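Local structure of uracil-DNA glycosylase (Epstein-Barr virus, 6LYJ) at residues A[119-124]-A[231-236]; A[184-189]-A[241-246]; A[207-212]-A[237-242]. The protein belongs to the uracil-DNA glycosylase superfamily of DNA repair proteins and has an alpha/beta fold built round a four-stranded parallel beta-sheet. All blocks are in the same frame, centred on the assembly; numbering follows the deposited sequence.

Contact 1. Residues A[119-124]-A[231-236]; sequences YAELHR and LGNNHF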
ATOM      1  N   TYR A 119       6.313   7.020   8.293  1.00 21.65           N
ATOM      2  CA  TYR A 119       6.660   8.095   9.218  1.00 17.78           C
ATOM      3  C   TYR A 119       7.815   7.692  10.126  1.00 19.75           C
ATOM      4  O   TYR A 119       8.683   8.513  10.439  1.00 19.42           O
ATOM      5  CB  TYR A 119       5.446   8.478  10.066  1.00 19.64           C
ATOM      6  CG  TYR A 119       4.336   9.194   9.333  1.00 20.68           C
ATOM      7  CD1 TYR A 119       4.524   9.697   8.052  1.00 13.99           C
ATOM      8  CD2 TYR A 119       3.100   9.386   9.938  1.00 21.08           C
ATOM      9  CE1 TYR A 119       3.501  10.342   7.386  1.00 13.78           C
ATOM     10  CE2 TYR A 119       2.078  10.046   9.287  1.00 17.42           C
ATOM     11  CZ  TYR A 119       2.284  10.524   8.015  1.00 14.65           C
ATOM     12  OH  TYR A 119       1.266  11.189   7.375  1.00 15.01           O
ATOM     13  N   ALA A 120       7.820   6.436  10.587  1.00 15.83           N
ATOM     14  CA  ALA A 120       8.882   5.975  11.479  1.00 17.13           C
ATOM     15  C   ALA A 120      10.236   6.002  10.783  1.00 18.22           C
ATOM     16  O   ALA A 120      11.249   6.384  11.382  1.00 18.71           O
ATOM     17  CB  ALA A 120       8.568   4.566  11.990  1.00 18.23           C
ATOM     18  N   GLU A 121      10.274   5.595   9.514  1.00 20.45           N
ATOM     19  CA  GLU A 121      11.535   5.647   8.777  1.00 21.55           C
ATOM     20  C   GLU A 121      11.959   7.086   8.501  1.00 20.61           C
ATOM     21  O   GLU A 121      13.151   7.415   8.575  1.00 20.79           O
ATOM     22  CB  GLU A 121      11.417   4.854   7.475  1.00 24.39           C
ATOM     23  CG  GLU A 121      12.530   5.124   6.465  1.00 26.37           C
ATOM     24  CD  GLU A 121      13.923   4.791   6.978  1.00 28.24           C
ATOM     25  OE1 GLU A 121      14.059   4.012   7.948  1.00 27.28           O
ATOM     26  OE2 GLU A 121      14.897   5.316   6.395  1.00 28.81           O
ATOM     27  N   LEU A 122      10.996   7.964   8.215  1.00 17.01           N
ATOM     28  CA  LEU A 122      11.318   9.378   8.048  1.00 19.01           C
ATOM     29  C   LEU A 122      11.911   9.953   9.330  1.00 24.32           C
ATOM     30  O   LEU A 122      12.874  10.728   9.291  1.00 23.87           O
ATOM     31  CB  LEU A 122      10.067  10.149   7.637  1.00 19.37           C
ATOM     32  CG  LEU A 122       9.691  10.123   6.155  1.00 17.89           C
ATOM     33  CD1 LEU A 122       8.216  10.429   6.006  1.00 15.80           C
ATOM     34  CD2 LEU A 122      10.521  11.105   5.352  1.00 17.50           C
ATOM     35  N   HIS A 123      11.334   9.588  10.475  1.00 26.27           N
ATOM     36  CA  HIS A 123      11.795  10.103  11.759  1.00 26.20           C
ATOM     37  C   HIS A 123      13.175   9.561  12.112  1.00 25.77           C
ATOM     38  O   HIS A 123      14.008  10.283  12.674  1.00 25.20           O
ATOM     39  CB  HIS A 123      10.777   9.753  12.844  1.00 24.68           C
ATOM     40  CG  HIS A 123      11.101  10.322  14.188  1.00 34.24           C
ATOM     41  ND1 HIS A 123      10.809   9.664  15.362  1.00 38.54           N
ATOM     42  CD2 HIS A 123      11.690  11.487  14.546  1.00 37.39           C
ATOM     43  CE1 HIS A 123      11.207  10.398  16.387  1.00 38.95           C
ATOM     44  NE2 HIS A 123      11.744  11.510  15.917  1.00 39.36           N
ATOM     45  N   ARG A 124      13.431   8.286  11.804  1.00 24.48           N
ATOM     46  CA  ARG A 124      14.766   7.727  12.003  1.00 24.69           C
ATOM     47  C   ARG A 124      15.799   8.441  11.137  1.00 26.84           C
ATOM     48  O   ARG A 124      16.890   8.785  11.609  1.00 27.32           O
ATOM     49  CB  ARG A 124      14.764   6.227  11.701  1.00 24.51           C
ATOM     50  CG  ARG A 124      16.121   5.550  11.894  1.00 22.54           C
ATOM     51  CD  ARG A 124      16.246   4.277  11.055  1.00 19.53           C
ATOM     52  NE  ARG A 124      16.338   4.563   9.625  1.00 24.77           N
ATOM     53  CZ  ARG A 124      17.437   4.995   9.014  1.00 26.67           C
ATOM     54  NH1 ARG A 124      18.551   5.193   9.703  1.00 31.12           N
ATOM     55  NH2 ARG A 124      17.425   5.229   7.707  1.00 25.85           N
ATOM     56  N   LEU A 231      12.296  -0.233   7.465  1.00 21.44           N
ATOM     57  CA  LEU A 231      12.913   0.594   8.492  1.00 27.17           C
ATOM     58  C   LEU A 231      14.427   0.492   8.379  1.00 29.50           C
ATOM     59  O   LEU A 231      14.995  -0.598   8.503  1.00 31.11           O
ATOM     60  CB  LEU A 231      12.444   0.162   9.880  1.00 27.94           C
ATOM     61  CG  LEU A 231      12.950   1.024  11.038  1.00 30.16           C
ATOM     62  CD1 LEU A 231      12.318   2.408  10.997  1.00 28.04           C
ATOM     63  CD2 LEU A 231      12.681   0.347  12.371  1.00 33.74           C
ATOM     64  N   GLY A 232      15.081   1.623   8.132  1.00 25.54           N
ATOM     65  CA  GLY A 232      16.497   1.624   7.844  1.00 21.31           C
ATOM     66  C   GLY A 232      16.851   1.699   6.374  1.00 22.44           C
ATOM     67  O   GLY A 232      18.042   1.718   6.046  1.00 25.51           O
ATOM     68  N   ASN A 233      15.865   1.732   5.473  1.00 18.30           N
ATOM     69  CA  ASN A 233      16.203   1.725   4.055  1.00 23.97           C
ATOM     70  C   ASN A 233      16.796   3.051   3.589  1.00 23.03           C
ATOM     71  O   ASN A 233      17.428   3.086   2.528  1.00 23.69           O
ATOM     72  CB  ASN A 233      14.980   1.342   3.203  1.00 22.56           C
ATOM     73  CG  ASN A 233      13.861   2.379   3.237  1.00 15.34           C
ATOM     74  OD1 ASN A 233      14.034   3.511   3.682  1.00 18.19           O
ATOM     75  ND2 ASN A 233      12.700   1.985   2.740  1.00 15.79           N
ATOM     76  N   ASN A 234      16.605   4.132   4.350  1.00 20.23           N
ATOM     77  CA  ASN A 234      17.233   5.427   4.088  1.00 18.00           C
ATOM     78  C   ASN A 234      16.763   6.045   2.772  1.00 19.75           C
ATOM     79  O   ASN A 234      17.439   6.921   2.223  1.00 20.71           O
ATOM     80  CB  ASN A 234      18.765   5.305   4.104  1.00 18.45           C
ATOM     81  CG  ASN A 234      19.450   6.533   4.670  1.00 33.40           C
ATOM     82  OD1 ASN A 234      18.943   7.174   5.589  1.00 33.06           O
ATOM     83  ND2 ASN A 234      20.615   6.864   4.124  1.00 31.94           N
ATOM     84  N   HIS A 235      15.587   5.642   2.277  1.00 20.89           N
ATOM     85  CA  HIS A 235      15.186   6.011   0.922  1.00 22.25           C
ATOM     86  C   HIS A 235      14.940   7.510   0.770  1.00 21.35           C
ATOM     87  O   HIS A 235      15.199   8.070  -0.301  1.00 18.55           O
ATOM     88  CB  HIS A 235      13.925   5.241   0.524  1.00 20.95           C
ATOM     89  CG  HIS A 235      14.181   3.838   0.066  1.00 18.72           C
ATOM     90  ND1 HIS A 235      13.189   3.039  -0.462  1.00 17.54           N
ATOM     91  CD2 HIS A 235      15.309   3.090   0.062  1.00 17.77           C
ATOM     92  CE1 HIS A 235      13.697   1.861  -0.778  1.00 14.44           C
ATOM     93  NE2 HIS A 235      14.981   1.864  -0.467  1.00 15.21           N
ATOM     94  N   PHE A 236      14.437   8.180   1.807  1.00 20.33           N
ATOM     95  CA  PHE A 236      14.127   9.599   1.671  1.00 19.50           C
ATOM     96  C   PHE A 236      15.393  10.454   1.689  1.00 19.86           C
ATOM     97  O   PHE A 236      15.499  11.440   0.937  1.00 21.30           O
ATOM     98  CB  PHE A 236      13.156  10.014   2.776  1.00 19.40           C
ATOM     99  CG  PHE A 236      11.858   9.259   2.738  1.00 21.58           C
ATOM    100  CD1 PHE A 236      10.836   9.650   1.890  1.00 21.67           C
ATOM    101  CD2 PHE A 236      11.673   8.135   3.530  1.00 25.56           C
ATOM    102  CE1 PHE A 236       9.647   8.947   1.844  1.00 21.95           C
ATOM    103  CE2 PHE A 236      10.486   7.426   3.488  1.00 23.69           C
ATOM    104  CZ  PHE A 236       9.473   7.832   2.645  1.00 22.39           C
TER
HETATM  105  O   HOH W   1      14.841   7.641   4.659  1.00 22.59           O
HETATM  106  O   HOH W   2      21.163   6.008   8.006  1.00 47.56           O
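The carboxylate of Glu-121 collects four N-H groups, two on each oxygen, and so ties helix 113-125 to the loop that runs into the last helix, 235-245, of this alpha/beta fold. Gly-232 N donates to OE1 of Glu-121 at 2.6 Å in a nearly straight bond (167°), and Asn-234 N reaches OE2 of Glu-121 at 2.9 Å; both backbone donors come from well above the carboxylate plane. From within the helix, Arg-124 grips the same group side-on: NE bonds to OE1, on the opposite face from Gly-232 N, and NH2 to the syn lone pair of OE2, a salt bridge that lies close to the guanidinium plane. Glu-121 gets there with CG anti to its own N (chi1 165°) and a bend at chi2. The four donors probably compensate this buried charge and would help keep it ionised.

Arg-124 itself faces the loop. CA of Gly-232 lies over one face of its guanidinium, 3.4 Å from NE of Arg-124, while NH2 also donates to OD1 of Asn-234 at 3.3 Å, near the edge of the group.

Asn-233 OD1 accepts from His-235 N, closing an Asx turn just where the helix starts, while Asn-233 ND2 bonds to Ser-211 OG. A water links OE2 of Glu-121 with Phe-236 N, carrying the polar network into the first turn.

Beyond it the contact turns apolar. Phe-236, which also meets Trp-253 edge-to-face, receives Leu-122 over one ring face in a CH-pi contact: CD2 of Leu-122 stands 3.7 Å from the centroid of the Phe-236 ring, 20° off its normal.

Contact 2. Residues A[184-189]-A[241-246]; sequences ACVFML and NFLREK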
ATOM      1  N   ALA A 184      15.589  13.203 -14.686  1.00 18.48           N
ATOM      2  CA  ALA A 184      16.121  12.618 -13.460  1.00 22.27           C
ATOM      3  C   ALA A 184      14.995  12.505 -12.448  1.00 22.99           C
ATOM      4  O   ALA A 184      14.359  13.511 -12.114  1.00 25.18           O
ATOM      5  CB  ALA A 184      17.266  13.466 -12.899  1.00 23.03           C
ATOM      6  N   CYS A 185      14.776  11.296 -11.938  1.00 21.34           N
ATOM      7  CA  CYS A 185      13.655  11.030 -11.051  1.00 19.06           C
ATOM      8  C   CYS A 185      14.029   9.895 -10.109  1.00 17.72           C
ATOM      9  O   CYS A 185      14.847   9.039 -10.449  1.00 17.39           O
ATOM     10  CB  CYS A 185      12.398  10.684 -11.855  1.00 17.10           C
ATOM     11  SG  CYS A 185      10.881  10.600 -10.892  1.00 20.00           S
ATOM     12  N   VAL A 186      13.436   9.909  -8.910  1.00 17.61           N
ATOM     13  CA  VAL A 186      13.581   8.830  -7.936  1.00 20.07           C
ATOM     14  C   VAL A 186      12.316   7.983  -7.944  1.00 18.71           C
ATOM     15  O   VAL A 186      11.199   8.515  -7.990  1.00 17.45           O
ATOM     16  CB  VAL A 186      13.863   9.378  -6.521  1.00 22.37           C
ATOM     17  CG1 VAL A 186      14.030   8.233  -5.524  1.00 21.01           C
ATOM     18  CG2 VAL A 186      15.090  10.280  -6.520  1.00 22.89           C
ATOM     19  N   PHE A 187      12.488   6.662  -7.914  1.00 13.56           N
ATOM     20  CA  PHE A 187      11.387   5.705  -7.850  1.00 14.35           C
ATOM     21  C   PHE A 187      11.570   4.832  -6.614  1.00 14.33           C
ATOM     22  O   PHE A 187      12.602   4.168  -6.470  1.00 17.00           O
ATOM     23  CB  PHE A 187      11.326   4.834  -9.111  1.00 15.80           C
ATOM     24  CG  PHE A 187      11.027   5.602 -10.371  1.00 17.91           C
ATOM     25  CD1 PHE A 187      12.012   6.353 -10.996  1.00 22.31           C
ATOM     26  CD2 PHE A 187       9.759   5.572 -10.929  1.00 16.19           C
ATOM     27  CE1 PHE A 187      11.738   7.061 -12.155  1.00 20.98           C
ATOM     28  CE2 PHE A 187       9.477   6.279 -12.086  1.00 17.94           C
ATOM     29  CZ  PHE A 187      10.468   7.021 -12.700  1.00 18.93           C
ATOM     30  N   MET A 188      10.580   4.842  -5.721  1.00 12.43           N
ATOM     31  CA  MET A 188      10.626   4.070  -4.481  1.00 20.16           C
ATOM     32  C   MET A 188       9.662   2.894  -4.610  1.00 17.25           C
ATOM     33  O   MET A 188       8.442   3.084  -4.636  1.00 15.97           O
ATOM     34  CB  MET A 188      10.274   4.938  -3.273  1.00 21.03           C
ATOM     35  CG  MET A 188      11.171   6.161  -3.072  1.00 22.51           C
ATOM     36  SD  MET A 188      10.693   7.092  -1.603  1.00 19.59           S
ATOM     37  CE  MET A 188      11.897   8.419  -1.595  1.00 18.07           C
ATOM     38  N   LEU A 189      10.214   1.685  -4.679  1.00 15.24           N
ATOM     39  CA  LEU A 189       9.450   0.455  -4.877  1.00 18.79           C
ATOM     40  C   LEU A 189       9.557  -0.398  -3.615  1.00 21.62           C
ATOM     41  O   LEU A 189      10.612  -0.981  -3.344  1.00 17.02           O
ATOM     42  CB  LEU A 189       9.967  -0.299  -6.103  1.00 19.25           C
ATOM     43  CG  LEU A 189      10.154   0.569  -7.355  1.00 16.57           C
ATOM     44  CD1 LEU A 189      10.673  -0.237  -8.539  1.00 17.81           C
ATOM     45  CD2 LEU A 189       8.848   1.246  -7.714  1.00 15.62           C
ATOM     46  N   ASN A 241      19.508  13.250  -1.645  1.00 26.59           N
ATOM     47  CA  ASN A 241      20.887  13.300  -2.132  1.00 25.93           C
ATOM     48  C   ASN A 241      20.928  13.250  -3.653  1.00 21.93           C
ATOM     49  O   ASN A 241      21.674  14.003  -4.293  1.00 21.83           O
ATOM     50  CB  ASN A 241      21.715  12.157  -1.544  1.00 22.68           C
ATOM     51  CG  ASN A 241      21.936  12.299  -0.052  1.00 27.65           C
ATOM     52  OD1 ASN A 241      21.726  13.370   0.520  1.00 32.16           O
ATOM     53  ND2 ASN A 241      22.385  11.223   0.584  1.00 27.70           N
ATOM     54  N   PHE A 242      20.126  12.365  -4.247  1.00 19.56           N
ATOM     55  CA  PHE A 242      20.068  12.274  -5.700  1.00 19.53           C
ATOM     56  C   PHE A 242      19.597  13.591  -6.301  1.00 22.10           C
ATOM     57  O   PHE A 242      20.219  14.123  -7.229  1.00 22.56           O
ATOM     58  CB  PHE A 242      19.151  11.122  -6.112  1.00 23.55           C
ATOM     59  CG  PHE A 242      18.963  10.985  -7.595  1.00 24.04           C
ATOM     60  CD1 PHE A 242      19.897  10.306  -8.365  1.00 25.27           C
ATOM     61  CD2 PHE A 242      17.836  11.504  -8.220  1.00 18.69           C
ATOM     62  CE1 PHE A 242      19.723  10.165  -9.733  1.00 24.28           C
ATOM     63  CE2 PHE A 242      17.655  11.362  -9.586  1.00 21.10           C
ATOM     64  CZ  PHE A 242      18.599  10.691 -10.344  1.00 20.46           C
ATOM     65  N   LEU A 243      18.514  14.149  -5.752  1.00 22.71           N
ATOM     66  CA  LEU A 243      17.976  15.394  -6.295  1.00 22.48           C
ATOM     67  C   LEU A 243      19.009  16.512  -6.209  1.00 23.46           C
ATOM     68  O   LEU A 243      19.154  17.306  -7.146  1.00 24.60           O
ATOM     69  CB  LEU A 243      16.688  15.778  -5.563  1.00 20.19           C
ATOM     70  CG  LEU A 243      15.508  14.808  -5.717  1.00 22.49           C
ATOM     71  CD1 LEU A 243      14.292  15.280  -4.923  1.00 18.88           C
ATOM     72  CD2 LEU A 243      15.153  14.622  -7.189  1.00 19.24           C
ATOM     73  N   ARG A 244      19.739  16.587  -5.094  1.00 25.86           N
ATOM     74  CA  ARG A 244      20.774  17.606  -4.957  1.00 27.25           C
ATOM     75  C   ARG A 244      21.873  17.403  -5.993  1.00 30.05           C
ATOM     76  O   ARG A 244      22.340  18.364  -6.615  1.00 31.73           O
ATOM     77  CB  ARG A 244      21.373  17.584  -3.551  1.00 27.48           C
ATOM     78  CG  ARG A 244      22.429  18.667  -3.342  1.00 30.13           C
ATOM     79  CD  ARG A 244      22.898  18.780  -1.894  1.00 29.90           C
ATOM     80  NE  ARG A 244      23.367  17.508  -1.353  1.00 30.59           N
ATOM     81  CZ  ARG A 244      22.672  16.733  -0.528  1.00 31.07           C
ATOM     82  NH1 ARG A 244      23.201  15.601  -0.083  1.00 26.77           N
ATOM     83  NH2 ARG A 244      21.455  17.091  -0.148  1.00 36.48           N
ATOM     84  N   GLU A 245      22.290  16.149  -6.193  1.00 30.48           N
ATOM     85  CA  GLU A 245      23.320  15.844  -7.184  1.00 32.06           C
ATOM     86  C   GLU A 245      22.890  16.257  -8.591  1.00 28.37           C
ATOM     87  O   GLU A 245      23.721  16.699  -9.395  1.00 31.42           O
ATOM     88  CB  GLU A 245      23.654  14.353  -7.132  1.00 37.87           C
ATOM     89  CG  GLU A 245      24.553  13.855  -8.250  1.00 47.60           C
ATOM     90  CD  GLU A 245      24.580  12.340  -8.334  1.00 56.08           C
ATOM     91  OE1 GLU A 245      24.638  11.809  -9.462  1.00 59.25           O
ATOM     92  OE2 GLU A 245      24.531  11.682  -7.273  1.00 58.06           O
ATOM     93  N   LYS A 246      21.606  16.126  -8.909  1.00 23.52           N
ATOM     94  CA  LYS A 246      21.115  16.462 -10.239  1.00 24.59           C
ATOM     95  C   LYS A 246      20.702  17.926 -10.364  1.00 31.73           C
ATOM     96  O   LYS A 246      20.164  18.319 -11.405  1.00 33.56           O
ATOM     97  CB  LYS A 246      19.938  15.557 -10.611  1.00 24.90           C
ATOM     98  CG  LYS A 246      20.293  14.082 -10.717  1.00 24.64           C
ATOM     99  CD  LYS A 246      21.281  13.832 -11.842  1.00 26.70           C
ATOM    100  CE  LYS A 246      21.507  12.342 -12.058  1.00 29.56           C
ATOM    101  NZ  LYS A 246      22.378  12.084 -13.240  1.00 31.90           N
TER
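Across from Ala-184, Cys-185 and Val-186, where the chain enters parallel strand 186-190, lies the last turn of helix 235-245, and the two backbones stay apart: the CA atoms of Ala-184 and Lys-246 are 7.1 Å from each other, those of Val-186 and Phe-242 7.7 Å. Lys-246 is the first residue to leave helical geometry. No hydrogen bond crosses the interval, which side chains fill.

Phe-242 spans most of it. With CG anti to the backbone N (chi1 177°), its ring is carried out from the helix toward the strand, and CD2 of Phe-242 meets the methyl CG2 of Val-186 at 3.5 Å, an oblique approach. Farther along the ring, CE2 of Phe-242 lies 3.7 Å from Cys-185 N, which sits near the ring plane at the edge.

Ala-184 CB sits beside the place where the lysine chain crosses the ring, touching both, 3.9 Å from CE2 of Phe-242 and 3.8 Å from CG of Lys-246. That same CG lies over one face of the Phe-242 ring, offset toward its rim. Val-186 CG2 also reaches CD2 of Leu-243, more loosely, at 4.4 Å.

Backbone hydrogen bonds run laterally instead, Val-186 with Lys-84 and Val-86, Cys-185 with Leu-207. Attachment of the helix end here probably rests mainly on dispersion and burial of apolar surface, to which the lysine lends its methylene groups.

Contact 3. Residues A[207-212]-A[237-242]; sequences LVLTSQ and VLANNF
Leu-207 and Leu-209 make the apolar contacts that join strand 207-211, at the edge of the parallel sheet within this chain, to helix 235-245, which packs on a face of that sheet. Leu-207 CD2 touches CB of Phe-242 at 3.7 Å, and the same methyl comes within 3.8 Å of the carbonyl O of Leu-238. One turn of helix lies between these two residues, and their backbones are linked by the bond from Phe-242 N to Leu-238 O. Two residues along the strand, Leu-209 divides its branches: CD2 of Leu-209 meets CD1 of Leu-238 at 4.0 Å, while its CD1 reaches CB of Ala-239 at 4.4 Å. With CG anti to the carbonyl carbon (chi1 -57°), Leu-209 points its fork at the helix, one methyl to each of two successive residues.

The aromatic ring contributes a CH-pi contact. CB of Leu-207 stands over one face of the Phe-242 ring, 3.9 Å from the centroid of that ring and 17° off its normal, somewhat nearer the CD1 rim.

In backbone terms, strand and helix run almost exactly antiparallel, at 175°, with their axes 9.9 Å apart at closest approach. Backbone hydrogen bonds tie Leu-207 to Phe-187 and Leu-209 to Phe-187 and Leu-189 in the adjoining strand.

With no hydrogen bond between strand and helix, the fit of leucine branches against the helix and of one methylene against an aromatic face probably sets their spacing, and exclusion of water from these surfaces probably supplies much of the stability.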
ATOM      1  N   LEU A 207      17.183   6.948 -10.209  1.00 21.24           N
ATOM      2  CA  LEU A 207      17.518   6.221  -8.994  1.00 20.44           C
ATOM      3  C   LEU A 207      16.332   5.339  -8.625  1.00 20.94           C
ATOM      4  O   LEU A 207      15.237   5.844  -8.353  1.00 17.60           O
ATOM      5  CB  LEU A 207      17.851   7.183  -7.858  1.00 19.46           C
ATOM      6  CG  LEU A 207      18.160   6.541  -6.508  1.00 22.87           C
ATOM      7  CD1 LEU A 207      19.337   5.586  -6.650  1.00 24.38           C
ATOM      8  CD2 LEU A 207      18.444   7.602  -5.454  1.00 20.36           C
ATOM      9  N   VAL A 208      16.543   4.031  -8.621  1.00 17.65           N
ATOM     10  CA  VAL A 208      15.497   3.082  -8.265  1.00 20.09           C
ATOM     11  C   VAL A 208      15.831   2.528  -6.887  1.00 17.75           C
ATOM     12  O   VAL A 208      16.815   1.797  -6.720  1.00 18.16           O
ATOM     13  CB  VAL A 208      15.366   1.967  -9.309  1.00 21.06           C
ATOM     14  CG1 VAL A 208      14.272   0.985  -8.907  1.00 16.40           C
ATOM     15  CG2 VAL A 208      15.086   2.572 -10.680  1.00 17.32           C
ATOM     16  N   LEU A 209      15.024   2.896  -5.898  1.00 17.13           N
ATOM     17  CA  LEU A 209      15.207   2.464  -4.520  1.00 18.02           C
ATOM     18  C   LEU A 209      14.207   1.360  -4.204  1.00 21.08           C
ATOM     19  O   LEU A 209      13.003   1.523  -4.430  1.00 19.16           O
ATOM     20  CB  LEU A 209      15.026   3.637  -3.553  1.00 19.39           C
ATOM     21  CG  LEU A 209      15.933   4.850  -3.782  1.00 22.70           C
ATOM     22  CD1 LEU A 209      15.497   6.027  -2.924  1.00 21.59           C
ATOM     23  CD2 LEU A 209      17.380   4.481  -3.483  1.00 16.24           C
ATOM     24  N   THR A 210      14.707   0.241  -3.687  1.00 16.96           N
ATOM     25  CA  THR A 210      13.867  -0.901  -3.365  1.00 20.40           C
ATOM     26  C   THR A 210      14.097  -1.319  -1.923  1.00 22.90           C
ATOM     27  O   THR A 210      15.183  -1.130  -1.366  1.00 23.98           O
ATOM     28  CB  THR A 210      14.146  -2.098  -4.287  1.00 19.13           C
ATOM     29  OG1 THR A 210      15.477  -2.570  -4.059  1.00 22.89           O
ATOM     30  CG2 THR A 210      13.995  -1.704  -5.749  1.00 16.65           C
ATOM     31  N   SER A 211      13.059  -1.892  -1.325  1.00 23.44           N
ATOM     32  CA  SER A 211      13.140  -2.473   0.011  1.00 22.71           C
ATOM     33  C   SER A 211      11.886  -3.308   0.227  1.00 23.09           C
ATOM     34  O   SER A 211      10.988  -3.354  -0.621  1.00 22.42           O
ATOM     35  CB  SER A 211      13.280  -1.399   1.093  1.00 18.84           C
ATOM     36  OG  SER A 211      12.041  -0.764   1.348  1.00 19.94           O
ATOM     37  N   GLN A 212      11.829  -3.965   1.382  1.00 19.24           N
ATOM     38  CA  GLN A 212      10.598  -4.614   1.798  1.00 19.03           C
ATOM     39  C   GLN A 212       9.502  -3.578   2.030  1.00 16.88           C
ATOM     40  O   GLN A 212       9.757  -2.380   2.172  1.00 19.91           O
ATOM     41  CB  GLN A 212      10.820  -5.435   3.064  1.00 22.22           C
ATOM     42  CG  GLN A 212      11.539  -6.742   2.815  1.00 29.30           C
ATOM     43  CD  GLN A 212      11.619  -7.594   4.058  1.00 38.17           C
ATOM     44  OE1 GLN A 212      11.652  -7.080   5.174  1.00 40.60           O
ATOM     45  NE2 GLN A 212      11.639  -8.906   3.874  1.00 39.08           N
ATOM     46  N   VAL A 237      16.392  10.029   2.462  1.00 19.43           N
ATOM     47  CA  VAL A 237      17.695  10.682   2.430  1.00 23.24           C
ATOM     48  C   VAL A 237      18.367  10.451   1.082  1.00 23.54           C
ATOM     49  O   VAL A 237      18.888  11.387   0.467  1.00 25.55           O
ATOM     50  CB  VAL A 237      18.571  10.186   3.594  1.00 26.95           C
ATOM     51  CG1 VAL A 237      19.990  10.735   3.474  1.00 23.92           C
ATOM     52  CG2 VAL A 237      17.948  10.567   4.931  1.00 28.28           C
ATOM     53  N   LEU A 238      18.411   9.194   0.629  1.00 20.32           N
ATOM     54  CA  LEU A 238      19.040   8.899  -0.655  1.00 21.22           C
ATOM     55  C   LEU A 238      18.353   9.662  -1.780  1.00 21.48           C
ATOM     56  O   LEU A 238      19.010  10.148  -2.710  1.00 25.63           O
ATOM     57  CB  LEU A 238      19.010   7.394  -0.921  1.00 22.16           C
ATOM     58  CG  LEU A 238      19.834   6.542   0.048  1.00 18.42           C
ATOM     59  CD1 LEU A 238      19.557   5.059  -0.175  1.00 18.12           C
ATOM     60  CD2 LEU A 238      21.322   6.851  -0.089  1.00 19.58           C
ATOM     61  N   ALA A 239      17.025   9.779  -1.708  1.00 21.32           N
ATOM     62  CA  ALA A 239      16.275  10.513  -2.718  1.00 20.99           C
ATOM     63  C   ALA A 239      16.701  11.974  -2.758  1.00 25.14           C
ATOM     64  O   ALA A 239      16.976  12.523  -3.836  1.00 17.41           O
ATOM     65  CB  ALA A 239      14.776  10.392  -2.450  1.00 18.15           C
ATOM     66  N   ASN A 240      16.759  12.630  -1.588  1.00 23.01           N
ATOM     67  CA  ASN A 240      17.174  14.032  -1.597  1.00 25.15           C
ATOM     68  C   ASN A 240      18.635  14.194  -2.011  1.00 27.53           C
ATOM     69  O   ASN A 240      18.979  15.185  -2.668  1.00 25.13           O
ATOM     70  CB  ASN A 240      16.930  14.676  -0.234  1.00 25.62           C
ATOM     71  CG  ASN A 240      15.540  15.281  -0.117  1.00 26.00           C
ATOM     72  OD1 ASN A 240      14.875  15.525  -1.124  1.00 21.71           O
ATOM     73  ND2 ASN A 240      15.103  15.538   1.112  1.00 22.46           N
ATOM     74  N   ASN A 241      19.508  13.250  -1.645  1.00 26.59           N
ATOM     75  CA  ASN A 241      20.887  13.300  -2.132  1.00 25.93           C
ATOM     76  C   ASN A 241      20.928  13.250  -3.653  1.00 21.93           C
ATOM     77  O   ASN A 241      21.674  14.003  -4.293  1.00 21.83           O
ATOM     78  CB  ASN A 241      21.715  12.157  -1.544  1.00 22.68           C
ATOM     79  CG  ASN A 241      21.936  12.299  -0.052  1.00 27.65           C
ATOM     80  OD1 ASN A 241      21.726  13.370   0.520  1.00 32.16           O
ATOM     81  ND2 ASN A 241      22.385  11.223   0.584  1.00 27.70           N
ATOM     82  N   PHE A 242      20.126  12.365  -4.247  1.00 19.56           N
ATOM     83  CA  PHE A 242      20.068  12.274  -5.700  1.00 19.53           C
ATOM     84  C   PHE A 242      19.597  13.591  -6.301  1.00 22.10           C
ATOM     85  O   PHE A 242      20.219  14.123  -7.229  1.00 22.56           O
ATOM     86  CB  PHE A 242      19.151  11.122  -6.112  1.00 23.55           C
ATOM     87  CG  PHE A 242      18.963  10.985  -7.595  1.00 24.04           C
ATOM     88  CD1 PHE A 242      19.897  10.306  -8.365  1.00 25.27           C
ATOM     89  CD2 PHE A 242      17.836  11.504  -8.220  1.00 18.69           C
ATOM     90  CE1 PHE A 242      19.723  10.165  -9.733  1.00 24.28           C
ATOM     91  CE2 PHE A 242      17.655  11.362  -9.586  1.00 21.10           C
ATOM     92  CZ  PHE A 242      18.599  10.691 -10.344  1.00 20.46           C
TER

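Overall arrangement
All three contacts use helix 235-245, contact 1 together with the loop that leads into it; they follow it from start to end: contact 1 at the N-terminal turn, contact 3 in the middle, contact 2 at the C-terminal end. Contacts 2 and 3 reach the neighbouring strands 186-190 and 207-211 of the parallel sheet; their centres are about 7 Å apart and they share Asn-241 and Phe-242. Contact 1, whose centre is about 11 Å from that of contact 3 and 16 Å from that of contact 2, brings in helix 113-125. Along the chain the partners come first, 119-124, 184-189, then 207-212, so this late helix binds together three earlier elements of the fold.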